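Local coordinates for Low temperature requirement C protein (Listeria monocytogenes, PDB 1Y9I), which probably acts as a phosphatidylglycerophosphatase, a lipid phosphatase, and binds a calcium and a magnesium ion in an all-helical fold, at residues V23-I28 with Q50-V55. Residues are numbered along the deposited sequence; the frame is centred on the assembly and turned at random.
Sequences VEIDDI and QNVEHV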
loop_
_atom_site.group_PDB
_atom_site.type_symbol
_atom_site.label_atom_id
_atom_site.label_comp_id
_atom_site.label_asym_id
_atom_site.label_seq_id
_atom_site.Cartn_x
_atom_site.Cartn_y
_atom_site.Cartn_z
ATOM N N VAL A 23 -0.636 -25.163 10.335
ATOM C CA VAL A 23 -0.160 -24.033 11.129
ATOM C C VAL A 23 -0.988 -23.836 12.393
ATOM O O VAL A 23 -2.181 -23.548 12.331
ATOM C CB VAL A 23 -0.180 -22.727 10.304
ATOM C CG1 VAL A 23 0.452 -21.593 11.102
ATOM C CG2 VAL A 23 0.573 -22.933 8.999
ATOM N N GLU A 24 -0.347 -23.999 13.543
ATOM C CA GLU A 24 -1.025 -23.836 14.821
ATOM C C GLU A 24 -0.736 -22.433 15.354
ATOM O O GLU A 24 0.254 -21.809 14.973
ATOM C CB GLU A 24 -0.515 -24.877 15.826
ATOM C CG GLU A 24 -0.710 -26.339 15.418
ATOM C CD GLU A 24 -2.161 -26.786 15.465
ATOM O OE1 GLU A 24 -2.945 -26.205 16.246
ATOM O OE2 GLU A 24 -2.519 -27.735 14.733
ATOM N N ILE A 25 -1.602 -21.946 16.235
ATOM C CA ILE A 25 -1.440 -20.623 16.829
ATOM C C ILE A 25 -0.045 -20.447 17.429
ATOM O O ILE A 25 0.598 -19.417 17.228
ATOM C CB ILE A 25 -2.490 -20.381 17.940
ATOM C CG1 ILE A 25 -3.900 -20.459 17.350
ATOM C CG2 ILE A 25 -2.252 -19.032 18.605
ATOM C CD1 ILE A 25 -4.162 -19.489 16.215
ATOM N N ASP A 26 0.414 -21.457 18.164
ATOM C CA ASP A 26 1.731 -21.414 18.797
ATOM C C ASP A 26 2.881 -21.285 17.805
ATOM O O ASP A 26 3.923 -20.712 18.129
ATOM C CB ASP A 26 1.936 -22.657 19.671
ATOM C CG ASP A 26 1.371 -22.485 21.069
ATOM O OD1 ASP A 26 0.309 -21.846 21.209
ATOM O OD2 ASP A 26 1.986 -22.997 22.028
ATOM N N ASP A 27 2.705 -21.819 16.601
ATOM C CA ASP A 27 3.754 -21.723 15.592
ATOM C C ASP A 27 3.920 -20.257 15.194
ATOM O O ASP A 27 5.039 -19.772 14.994
ATOM C CB ASP A 27 3.401 -22.565 14.360
ATOM C CG ASP A 27 3.210 -24.039 14.691
ATOM O OD1 ASP A 27 4.052 -24.597 15.430
ATOM O OD2 ASP A 27 2.227 -24.642 14.201
ATOM N N ILE A 28 2.799 -19.551 15.082
ATOM C CA ILE A 28 2.842 -18.144 14.716
ATOM C C ILE A 28 3.357 -17.323 15.896
ATOM O O ILE A 28 4.129 -16.380 15.716
ATOM C CB ILE A 28 1.451 -17.617 14.306
ATOM C CG1 ILE A 28 0.845 -18.514 13.221
ATOM C CG2 ILE A 28 1.582 -16.196 13.761
ATOM C CD1 ILE A 28 -0.466 -17.995 12.654
ATOM N N GLN A 50 -1.506 -14.205 22.620
ATOM C CA GLN A 50 -2.676 -13.335 22.741
ATOM C C GLN A 50 -2.766 -12.327 21.596
ATOM O O GLN A 50 -3.851 -12.020 21.110
ATOM C CB GLN A 50 -2.641 -12.568 24.067
ATOM C CG GLN A 50 -2.806 -13.427 25.312
ATOM C CD GLN A 50 -2.766 -12.598 26.581
ATOM O OE1 GLN A 50 -3.520 -11.635 26.727
ATOM N NE2 GLN A 50 -1.885 -12.965 27.506
ATOM N N ASN A 51 -1.624 -11.793 21.183
ATOM C CA ASN A 51 -1.622 -10.825 20.096
ATOM C C ASN A 51 -1.950 -11.505 18.768
ATOM O O ASN A 51 -2.582 -10.901 17.902
ATOM C CB ASN A 51 -0.274 -10.100 20.030
ATOM C CG ASN A 51 -0.197 -8.926 21.004
ATOM O OD1 ASN A 51 -0.736 -7.848 20.741
ATOM N ND2 ASN A 51 0.463 -9.139 22.143
ATOM N N VAL A 52 -1.529 -12.759 18.612
ATOM C CA VAL A 52 -1.832 -13.498 17.387
ATOM C C VAL A 52 -3.346 -13.694 17.333
ATOM O O VAL A 52 -3.972 -13.494 16.289
ATOM C CB VAL A 52 -1.132 -14.881 17.363
ATOM C CG1 VAL A 52 -1.670 -15.725 16.204
ATOM C CG2 VAL A 52 0.378 -14.703 17.212
ATOM N N GLU A 53 -3.933 -14.068 18.468
ATOM C CA GLU A 53 -5.376 -14.274 18.552
ATOM C C GLU A 53 -6.126 -13.011 18.147
ATOM O O GLU A 53 -7.114 -13.080 17.413
ATOM C CB GLU A 53 -5.783 -14.685 19.973
ATOM C CG GLU A 53 -5.338 -16.086 20.386
ATOM C CD GLU A 53 -6.082 -17.188 19.644
ATOM O OE1 GLU A 53 -6.987 -16.865 18.844
ATOM O OE2 GLU A 53 -5.763 -18.378 19.861
ATOM N N HIS A 54 -5.660 -11.859 18.622
ATOM C CA HIS A 54 -6.299 -10.590 18.291
ATOM C C HIS A 54 -6.261 -10.290 16.797
ATOM O O HIS A 54 -7.222 -9.755 16.242
ATOM C CB HIS A 54 -5.645 -9.435 19.051
ATOM C CG HIS A 54 -6.161 -9.258 20.445
ATOM N ND1 HIS A 54 -5.394 -9.510 21.561
ATOM C CD2 HIS A 54 -7.364 -8.837 20.903
ATOM C CE1 HIS A 54 -6.100 -9.249 22.647
ATOM N NE2 HIS A 54 -7.300 -8.839 22.275
ATOM N N VAL A 55 -5.152 -10.626 16.149
ATOM C CA VAL A 55 -5.024 -10.394 14.716
ATOM C C VAL A 55 -6.022 -11.266 13.942
ATOM O O VAL A 55 -6.699 -10.793 13.024
ATOM C CB VAL A 55 -3.580 -10.697 14.236
ATOM C CG1 VAL A 55 -3.497 -10.629 12.717
ATOM C CG2 VAL A 55 -2.611 -9.685 14.847
#
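In Ile25 and Ile28 alike, chi1 near -60° stands CG1 beside the backbone N and puts the branch methyl CG2 anti to it, and both methyls are thereby turned onto Val52. In Val52, CG1 lies anti to its own N at chi1 170° and CG2 beside that N; CG1 touches both isoleucines, CG2 only Ile28. Val52 CG2 meets Ile28 CG2 at 3.9 Å, while Val52 CG1 reaches back to Ile25 CG2 at 4.1 Å and stands equally near CG2 and CB of Ile28. The Ile25 and Val52 side chains run past each other in opposite senses.

Glu53, one residue on, meets Ile25 at the partly exposed side of the contact. Its chain bends and crosses Ile25 at about a right angle, with OE2 lying 3.8 Å from both CG1 and CG2 of Ile25. That approach is simple van der Waals contact; the carboxylate finds its charge partner in Arg15, which forms a salt bridge with OE1.

No hydrogen bond crosses between the segments. Helix 25-36 has its own start secured at Glu24, the N-cap residue, whose backbone N donates to Asp27 OD2 over 2.7 Å, meeting the carboxylate on its anti side. Asp26 forms a salt bridge to Arg49 of helix 45-56, adding a polar link beside the apolar one. Ile28 also touches Ile150 of helix 143-160.

With Ile25 and Ile28 one turn apart facing Val52, this is side-chain packing between two helices of an all-helical bundle, joining the first turn of helix 25-36 to helix 45-56.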